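Local coordinates for protein CCMAN5 (Cellulosimicrobium cellulans, PDB 2XSG) that probably hydrolyses alpha-mannosidic linkages as a calcium-dependent bacterial mannosidase of glycoside hydrolase family 92, and helps expose mannose-6-phosphate on yeast-made lysosomal enzymes, at residues S158-N166 and G231-T239; A488-T496 and D546-M557. All blocks are in the same frame, centred on the assembly; numbering follows the deposited sequence.

Contact 1: S158-N166 and G231-T239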
loop_
_atom_site.group_PDB
_atom_site.type_symbol
_atom_site.label_atom_id
_atom_site.label_comp_id
_atom_site.label_asym_id
_atom_site.label_seq_id
_atom_site.Cartn_x
_atom_site.Cartn_y
_atom_site.Cartn_z
ATOM N N SER A 158 -34.084 0.196 10.648
ATOM C CA SER A 158 -33.933 0.803 9.342
ATOM C C SER A 158 -32.449 0.861 8.964
ATOM O O SER A 158 -31.573 0.974 9.830
ATOM C CB SER A 158 -34.574 2.190 9.348
ATOM O OG SER A 158 -34.230 2.896 8.183
ATOM N N LEU A 159 -32.174 0.756 7.675
ATOM C CA LEU A 159 -30.828 0.947 7.182
ATOM C C LEU A 159 -30.895 2.021 6.121
ATOM O O LEU A 159 -31.685 1.913 5.184
ATOM C CB LEU A 159 -30.272 -0.354 6.577
ATOM C CG LEU A 159 -30.086 -1.563 7.499
ATOM C CD1 LEU A 159 -29.541 -2.750 6.733
ATOM C CD2 LEU A 159 -29.134 -1.234 8.644
ATOM N N VAL A 160 -30.095 3.062 6.294
ATOM C CA VAL A 160 -29.958 4.106 5.299
ATOM C C VAL A 160 -28.825 3.661 4.386
ATOM O O VAL A 160 -27.756 3.263 4.883
ATOM C CB VAL A 160 -29.597 5.449 5.951
ATOM C CG1 VAL A 160 -29.209 6.480 4.902
ATOM C CG2 VAL A 160 -30.760 5.958 6.803
ATOM N N VAL A 161 -29.061 3.709 3.077
ATOM C CA VAL A 161 -28.011 3.432 2.108
ATOM C C VAL A 161 -27.699 4.780 1.450
ATOM O O VAL A 161 -28.456 5.244 0.617
ATOM C CB VAL A 161 -28.449 2.348 1.076
ATOM C CG1 VAL A 161 -27.335 2.031 0.085
ATOM C CG2 VAL A 161 -28.933 1.068 1.779
ATOM N N ASP A 162 -26.605 5.413 1.870
ATOM C CA ASP A 162 -26.234 6.750 1.405
ATOM C C ASP A 162 -25.219 6.653 0.261
ATOM O O ASP A 162 -24.063 6.196 0.448
ATOM C CB ASP A 162 -25.669 7.546 2.575
ATOM C CG ASP A 162 -25.570 9.026 2.297
ATOM O OD1 ASP A 162 -25.282 9.434 1.152
ATOM O OD2 ASP A 162 -25.793 9.812 3.233
ATOM N N LEU A 163 -25.636 7.091 -0.919
ATOM C CA LEU A 163 -24.806 6.938 -2.115
ATOM C C LEU A 163 -24.024 8.188 -2.479
ATOM O O LEU A 163 -23.369 8.240 -3.522
ATOM C CB LEU A 163 -25.642 6.463 -3.306
ATOM C CG LEU A 163 -26.116 5.003 -3.328
ATOM C CD1 LEU A 163 -24.991 4.030 -2.953
ATOM C CD2 LEU A 163 -27.253 4.810 -2.398
ATOM N N GLU A 164 -24.085 9.197 -1.614
ATOM C CA GLU A 164 -23.301 10.410 -1.845
ATOM C C GLU A 164 -21.910 10.290 -1.209
ATOM O O GLU A 164 -20.942 10.770 -1.774
ATOM C CB GLU A 164 -24.039 11.643 -1.319
ATOM C CG GLU A 164 -23.436 12.973 -1.789
ATOM C CD GLU A 164 -22.234 13.415 -0.947
ATOM O OE1 GLU A 164 -22.060 12.910 0.182
ATOM O OE2 GLU A 164 -21.449 14.263 -1.426
ATOM N N THR A 165 -21.835 9.642 -0.039
ATOM C CA THR A 165 -20.607 9.526 0.773
ATOM C C THR A 165 -19.403 9.089 -0.061
ATOM O O THR A 165 -19.456 8.074 -0.772
ATOM C CB THR A 165 -20.799 8.541 1.953
ATOM O OG1 THR A 165 -22.014 8.846 2.641
ATOM C CG2 THR A 165 -19.628 8.598 2.938
ATOM N N ASN A 166 -18.347 9.898 -0.008
ATOM C CA ASN A 166 -17.056 9.546 -0.606
ATOM C C ASN A 166 -15.941 10.234 0.163
ATOM O O ASN A 166 -16.136 11.350 0.641
ATOM C CB ASN A 166 -17.011 9.951 -2.084
ATOM C CG ASN A 166 -15.783 9.417 -2.792
ATOM O OD1 ASN A 166 -14.713 10.015 -2.728
ATOM N ND2 ASN A 166 -15.939 8.296 -3.501
ATOM N N GLY A 231 -28.266 10.622 -10.349
ATOM C CA GLY A 231 -27.787 11.996 -10.168
ATOM C C GLY A 231 -26.424 11.999 -9.518
ATOM O O GLY A 231 -25.518 11.313 -9.975
ATOM N N VAL A 232 -26.289 12.779 -8.451
ATOM C CA VAL A 232 -25.034 12.897 -7.709
ATOM C C VAL A 232 -25.259 12.442 -6.270
ATOM O O VAL A 232 -24.694 11.423 -5.837
ATOM C CB VAL A 232 -24.507 14.340 -7.741
ATOM C CG1 VAL A 232 -23.148 14.427 -7.069
ATOM C CG2 VAL A 232 -24.397 14.822 -9.173
ATOM N N ASP A 233 -26.095 13.189 -5.542
ATOM C CA ASP A 233 -26.538 12.788 -4.200
ATOM C C ASP A 233 -27.823 11.974 -4.348
ATOM O O ASP A 233 -28.912 12.538 -4.575
ATOM C CB ASP A 233 -26.781 14.032 -3.338
ATOM C CG ASP A 233 -27.055 13.713 -1.869
ATOM O OD1 ASP A 233 -27.241 12.534 -1.512
ATOM O OD2 ASP A 233 -27.077 14.671 -1.054
ATOM N N THR A 234 -27.702 10.650 -4.246
ATOM C CA THR A 234 -28.872 9.777 -4.214
ATOM C C THR A 234 -28.742 8.832 -3.025
ATOM O O THR A 234 -27.654 8.692 -2.436
ATOM C CB THR A 234 -29.075 8.952 -5.546
ATOM O OG1 THR A 234 -28.022 7.996 -5.705
ATOM C CG2 THR A 234 -29.097 9.862 -6.763
ATOM N N GLY A 235 -29.855 8.197 -2.668
ATOM C CA GLY A 235 -29.860 7.196 -1.623
ATOM C C GLY A 235 -31.163 6.450 -1.494
ATOM O O GLY A 235 -32.141 6.760 -2.182
ATOM N N ALA A 236 -31.173 5.466 -0.601
ATOM C CA ALA A 236 -32.375 4.697 -0.286
ATOM C C ALA A 236 -32.451 4.430 1.215
ATOM O O ALA A 236 -31.427 4.329 1.892
ATOM C CB ALA A 236 -32.397 3.388 -1.071
ATOM N N ILE A 237 -33.671 4.353 1.735
ATOM C CA ILE A 237 -33.883 4.037 3.145
ATOM C C ILE A 237 -34.750 2.791 3.231
ATOM O O ILE A 237 -35.862 2.762 2.701
ATOM C CB ILE A 237 -34.494 5.231 3.927
ATOM C CG1 ILE A 237 -33.596 6.483 3.729
ATOM C CG2 ILE A 237 -34.662 4.882 5.401
ATOM C CD1 ILE A 237 -34.007 7.719 4.514
ATOM N N LEU A 238 -34.196 1.751 3.842
ATOM C CA LEU A 238 -34.886 0.479 4.024
ATOM C C LEU A 238 -35.496 0.457 5.412
ATOM O O LEU A 238 -34.819 0.780 6.379
ATOM C CB LEU A 238 -33.895 -0.688 3.888
ATOM C CG LEU A 238 -33.151 -0.808 2.547
ATOM C CD1 LEU A 238 -31.802 -1.521 2.708
ATOM C CD2 LEU A 238 -34.024 -1.497 1.479
ATOM N N THR A 239 -36.764 0.072 5.504
ATOM C CA THR A 239 -37.467 -0.031 6.784
ATOM C C THR A 239 -38.007 -1.454 6.945
ATOM O O THR A 239 -38.653 -1.999 6.030
ATOM C CB THR A 239 -38.596 1.020 6.906
ATOM O OG1 THR A 239 -38.052 2.332 6.695
ATOM C CG2 THR A 239 -39.242 0.979 8.295
#
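Strands 158-162 and 235-239 run antiparallel, their axes 4.7 Å apart at 169°, with Leu159-Leu238 and Val161-Ala236 as the hydrogen-bonded pairs. Val161 N reaches Ala236 O at 2.7 Å in a nearly straight bond, and Ala236 N returns one to Val161 O. Past the last bridge the ladder goes on with Leu163 N to Thr234 O, 3.0 Å. At the other end Leu238 O is gripped twice, by Leu159 N and by Ser158 OG at 2.8 Å; the hydroxyl, swung anti to its own backbone N (chi1 169°), comes in from above the carbonyl plane. On the face of Leu159, Val161 and Leu238, Val161 CG2 meets Leu238 CD1 at 4.0 Å. Leu163 CD2 lies against Gly235 CA, 3.6 Å away. Where the strand of Val161 ends, Asp162 OD1 takes the backbone N-H of Glu164 in an Asx turn, and Glu164 CB rests on Asp233 OD1 at 3.3 Å. The carboxylates of Asp162 and Asp233 approach each other, a closeness probably eased by Arg91, which forms salt bridges with both; Tyr97 and Trp217 add hydrogen bonds to Asp162 and Asp233 respectively. Within the N-terminal domain the pair forms the second and third strands of a five-stranded antiparallel sheet, between strands 80-84 and 212-217, while Leu187 and Val191 of strand 185-195 pack against Val161 and Leu163 respectively.

Contact 2: A488-T496 and D546-M557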
loop_
_atom_site.group_PDB
_atom_site.type_symbol
_atom_site.label_atom_id
_atom_site.label_comp_id
_atom_site.label_asym_id
_atom_site.label_seq_id
_atom_site.Cartn_x
_atom_site.Cartn_y
_atom_site.Cartn_z
ATOM N N ALA A 488 19.902 6.609 -19.011
ATOM C CA ALA A 488 19.764 6.282 -17.589
ATOM C C ALA A 488 21.037 6.527 -16.782
ATOM O O ALA A 488 20.970 6.683 -15.577
ATOM C CB ALA A 488 19.302 4.842 -17.404
ATOM N N SER A 489 22.187 6.570 -17.446
ATOM C CA SER A 489 23.446 6.877 -16.776
ATOM C C SER A 489 23.590 8.385 -16.498
ATOM O O SER A 489 24.329 8.780 -15.589
ATOM C CB SER A 489 24.642 6.350 -17.590
ATOM O OG SER A 489 24.875 7.171 -18.732
ATOM N N TRP A 490 22.852 9.209 -17.249
ATOM C CA TRP A 490 23.020 10.680 -17.229
ATOM C C TRP A 490 22.821 11.375 -15.856
ATOM O O TRP A 490 23.635 12.241 -15.473
ATOM C CB TRP A 490 22.154 11.363 -18.306
ATOM C CG TRP A 490 22.532 11.105 -19.780
ATOM C CD1 TRP A 490 23.679 10.512 -20.260
ATOM C CD2 TRP A 490 21.767 11.482 -20.944
ATOM N NE1 TRP A 490 23.645 10.472 -21.631
ATOM C CE2 TRP A 490 22.492 11.066 -22.074
ATOM C CE3 TRP A 490 20.536 12.122 -21.130
ATOM C CZ2 TRP A 490 22.027 11.265 -23.379
ATOM C CZ3 TRP A 490 20.075 12.321 -22.408
ATOM C CH2 TRP A 490 20.819 11.897 -23.525
ATOM N N PRO A 491 21.743 11.016 -15.112
ATOM C CA PRO A 491 21.510 11.726 -13.852
ATOM C C PRO A 491 22.685 11.580 -12.886
ATOM O O PRO A 491 23.114 12.573 -12.297
ATOM C CB PRO A 491 20.265 11.051 -13.281
ATOM C CG PRO A 491 19.595 10.439 -14.441
ATOM C CD PRO A 491 20.658 10.068 -15.414
ATOM N N ILE A 492 23.206 10.362 -12.746
ATOM C CA ILE A 492 24.381 10.126 -11.887
ATOM C C ILE A 492 25.612 10.919 -12.356
ATOM O O ILE A 492 26.255 11.602 -11.566
ATOM C CB ILE A 492 24.719 8.622 -11.743
ATOM C CG1 ILE A 492 23.676 7.910 -10.866
ATOM C CG2 ILE A 492 26.099 8.427 -11.110
ATOM C CD1 ILE A 492 23.627 6.411 -11.093
ATOM N N GLU A 493 25.934 10.828 -13.635
ATOM C CA GLU A 493 27.148 11.462 -14.148
ATOM C C GLU A 493 27.063 12.982 -14.111
ATOM O O GLU A 493 28.018 13.643 -13.714
ATOM C CB GLU A 493 27.415 10.991 -15.576
ATOM C CG GLU A 493 28.701 11.502 -16.204
ATOM C CD GLU A 493 28.568 11.617 -17.713
ATOM O OE1 GLU A 493 27.690 10.926 -18.288
ATOM O OE2 GLU A 493 29.331 12.406 -18.318
ATOM N N LYS A 494 25.907 13.522 -14.492
ATOM C CA LYS A 494 25.758 14.955 -14.729
ATOM C C LYS A 494 25.271 15.772 -13.525
ATOM O O LYS A 494 25.465 16.990 -13.499
ATOM C CB LYS A 494 24.824 15.211 -15.931
ATOM C CG LYS A 494 25.259 14.565 -17.249
ATOM C CD LYS A 494 26.148 15.516 -18.051
ATOM C CE LYS A 494 26.292 15.060 -19.501
ATOM N NZ LYS A 494 27.350 14.025 -19.680
ATOM N N LEU A 495 24.621 15.125 -12.553
ATOM C CA LEU A 495 24.101 15.865 -11.392
ATOM C C LEU A 495 24.806 15.609 -10.058
ATOM O O LEU A 495 24.444 16.215 -9.054
ATOM C CB LEU A 495 22.575 15.687 -11.249
ATOM C CG LEU A 495 21.722 16.170 -12.421
ATOM C CD1 LEU A 495 20.249 15.949 -12.119
ATOM C CD2 LEU A 495 21.992 17.632 -12.711
ATOM N N THR A 496 25.796 14.719 -10.028
ATOM C CA THR A 496 26.534 14.482 -8.779
ATOM C C THR A 496 27.661 15.501 -8.720
ATOM O O THR A 496 28.681 15.347 -9.380
ATOM C CB THR A 496 27.113 13.049 -8.677
ATOM O OG1 THR A 496 26.091 12.076 -8.914
ATOM C CG2 THR A 496 27.738 12.805 -7.304
ATOM N N ASP A 546 19.041 6.486 -7.873
ATOM C CA ASP A 546 19.314 5.661 -9.036
ATOM C C ASP A 546 19.940 4.340 -8.610
ATOM O O ASP A 546 21.123 4.062 -8.846
ATOM C CB ASP A 546 20.102 6.463 -10.093
ATOM C CG ASP A 546 19.234 7.520 -10.760
ATOM O OD1 ASP A 546 17.988 7.350 -10.741
ATOM O OD2 ASP A 546 19.772 8.506 -11.294
ATOM N N ALA A 547 19.104 3.543 -7.932
ATOM C CA ALA A 547 19.545 2.358 -7.219
ATOM C C ALA A 547 19.959 1.190 -8.122
ATOM O O ALA A 547 20.426 0.159 -7.622
ATOM C CB ALA A 547 18.476 1.912 -6.207
ATOM N N TYR A 548 19.794 1.380 -9.430
ATOM C CA TYR A 548 20.224 0.437 -10.462
ATOM C C TYR A 548 21.702 0.610 -10.833
ATOM O O TYR A 548 22.219 -0.114 -11.692
ATOM C CB TYR A 548 19.356 0.610 -11.719
ATOM C CG TYR A 548 19.360 2.031 -12.261
ATOM C CD1 TYR A 548 20.218 2.409 -13.284
ATOM C CD2 TYR A 548 18.506 2.998 -11.726
ATOM C CE1 TYR A 548 20.237 3.718 -13.758
ATOM C CE2 TYR A 548 18.513 4.287 -12.186
ATOM C CZ TYR A 548 19.369 4.644 -13.210
ATOM O OH TYR A 548 19.359 5.945 -13.642
ATOM N N ASP A 549 22.374 1.577 -10.206
ATOM C CA ASP A 549 23.792 1.826 -10.494
ATOM C C ASP A 549 24.572 2.491 -9.354
ATOM O O ASP A 549 25.113 3.608 -9.494
ATOM C CB ASP A 549 23.956 2.623 -11.799
ATOM C CG ASP A 549 25.184 2.184 -12.591
ATOM O OD1 ASP A 549 26.143 1.659 -11.980
ATOM O OD2 ASP A 549 25.192 2.373 -13.820
ATOM N N MET A 550 24.642 1.767 -8.244
ATOM C CA MET A 550 25.446 2.130 -7.097
ATOM C C MET A 550 26.914 2.231 -7.462
ATOM O O MET A 550 27.608 3.053 -6.905
ATOM C CB MET A 550 25.247 1.121 -5.951
ATOM C CG MET A 550 23.910 1.282 -5.186
ATOM S SD MET A 550 23.783 2.891 -4.387
ATOM C CE MET A 550 25.016 2.731 -3.092
ATOM N N ASP A 551 27.383 1.411 -8.401
ATOM C CA ASP A 551 28.795 1.463 -8.779
ATOM C C ASP A 551 29.135 2.808 -9.406
ATOM O O ASP A 551 30.116 3.442 -9.017
ATOM C CB ASP A 551 29.168 0.344 -9.734
ATOM C CG ASP A 551 30.683 0.200 -9.892
ATOM O OD1 ASP A 551 31.263 0.860 -10.784
ATOM O OD2 ASP A 551 31.295 -0.557 -9.106
ATOM N N ALA A 552 28.319 3.240 -10.370
ATOM C CA ALA A 552 28.524 4.529 -11.014
ATOM C C ALA A 552 28.301 5.654 -10.000
ATOM O O ALA A 552 28.982 6.667 -10.037
ATOM C CB ALA A 552 27.596 4.694 -12.223
ATOM N N LEU A 553 27.346 5.468 -9.087
ATOM C CA LEU A 553 27.099 6.482 -8.073
ATOM C C LEU A 553 28.310 6.624 -7.154
ATOM O O LEU A 553 28.740 7.745 -6.887
ATOM C CB LEU A 553 25.829 6.196 -7.279
ATOM C CG LEU A 553 25.317 7.328 -6.388
ATOM C CD1 LEU A 553 24.847 8.475 -7.262
ATOM C CD2 LEU A 553 24.156 6.843 -5.552
ATOM N N VAL A 554 28.877 5.501 -6.709
ATOM C CA VAL A 554 30.098 5.531 -5.867
ATOM C C VAL A 554 31.232 6.310 -6.564
ATOM O O VAL A 554 31.831 7.187 -5.963
ATOM C CB VAL A 554 30.543 4.092 -5.382
ATOM C CG1 VAL A 554 31.925 4.093 -4.728
ATOM C CG2 VAL A 554 29.529 3.515 -4.388
ATOM N N GLU A 555 31.492 5.999 -7.830
ATOM C CA GLU A 555 32.472 6.744 -8.650
ATOM C C GLU A 555 32.160 8.237 -8.790
ATOM O O GLU A 555 33.039 9.074 -8.601
ATOM C CB GLU A 555 32.654 6.097 -10.036
ATOM C CG GLU A 555 33.331 7.025 -11.073
ATOM C CD GLU A 555 34.103 6.288 -12.197
ATOM O OE1 GLU A 555 34.323 5.062 -12.081
ATOM O OE2 GLU A 555 34.503 6.949 -13.194
ATOM N N ALA A 556 30.913 8.575 -9.102
ATOM C CA ALA A 556 30.543 9.977 -9.263
ATOM C C ALA A 556 30.677 10.757 -7.954
ATOM O O ALA A 556 30.898 11.966 -7.976
ATOM C CB ALA A 556 29.121 10.103 -9.829
ATOM N N MET A 557 30.536 10.048 -6.829
ATOM C CA MET A 557 30.673 10.605 -5.487
ATOM C C MET A 557 32.124 10.921 -5.132
ATOM O O MET A 557 32.390 11.659 -4.172
ATOM C CB MET A 557 30.125 9.621 -4.441
ATOM C CG MET A 557 28.601 9.519 -4.365
ATOM S SD MET A 557 28.069 8.491 -2.971
ATOM C CE MET A 557 28.276 9.611 -1.576
HETATM O O HOH W 1 30.742 13.706 -10.106
#
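Tyr548 OH donates a 2.6 Å hydrogen bond to Ala488 O, the one direct hydrogen bond between 488-496 and 546-557. The carbonyl oxygen lies at the ring edge, near the ring plane, and the hydroxyl is tilted 18° from the carbonyl plane. With CG placed between backbone N and carbonyl carbon (chi1 56°), the phenol extends from the turn to the neighbouring helix, and Ala488 CB touches CE1. A phenylalanine here would probably leave Ala488 O without this donor and the turn without its hydrogen bond to the helix. The helical segments 488-495 and 550-556 run almost parallel, at 17°, their axes 9.2 Å apart at closest approach, in the catalytic domain, whose clan is that of the six-hairpin glycosidases. Ile492 fills the space between them: CD1 reaches Asp546 CB at 3.7 Å, CG1 meets Leu553 CD1 crosswise, and CG2 rests on Ala556 CB, also 3.7 Å away. The type I turn 546-549 leads into helix 550-556, where Asp549 is the N-cap, its OD1 taking Ala552 N from above the carboxylate plane and also bonding Ser769. One turn on from Ile492, Thr496 OG1 donates a 2.7 Å bond back to Ile492 O, on a lone pair, which turns CG2 onto Ala556 O at 3.3 Å. A water donates to both Thr496 O and Ala556 O, bridging the two segments. Tyr466 of helix 455-474 meets the Tyr548 ring with its plane nearly parallel.

Contact 1 and contact 2 lie on opposite sides of the chain's centre, each about 29 Å from it, with their own centres 55 Å apart and nearest atoms about 34 Å apart, so neither touches the other. Along the chain they are in series, 158-166 and 231-239 falling in the family 92 N-terminal domain and 488-496 and 546-557 in the catalytic one. Neither includes a calcium ligand; the ion is held by Asn588, Glu589 and Asp662, and in this family such a calcium probably marks the active site.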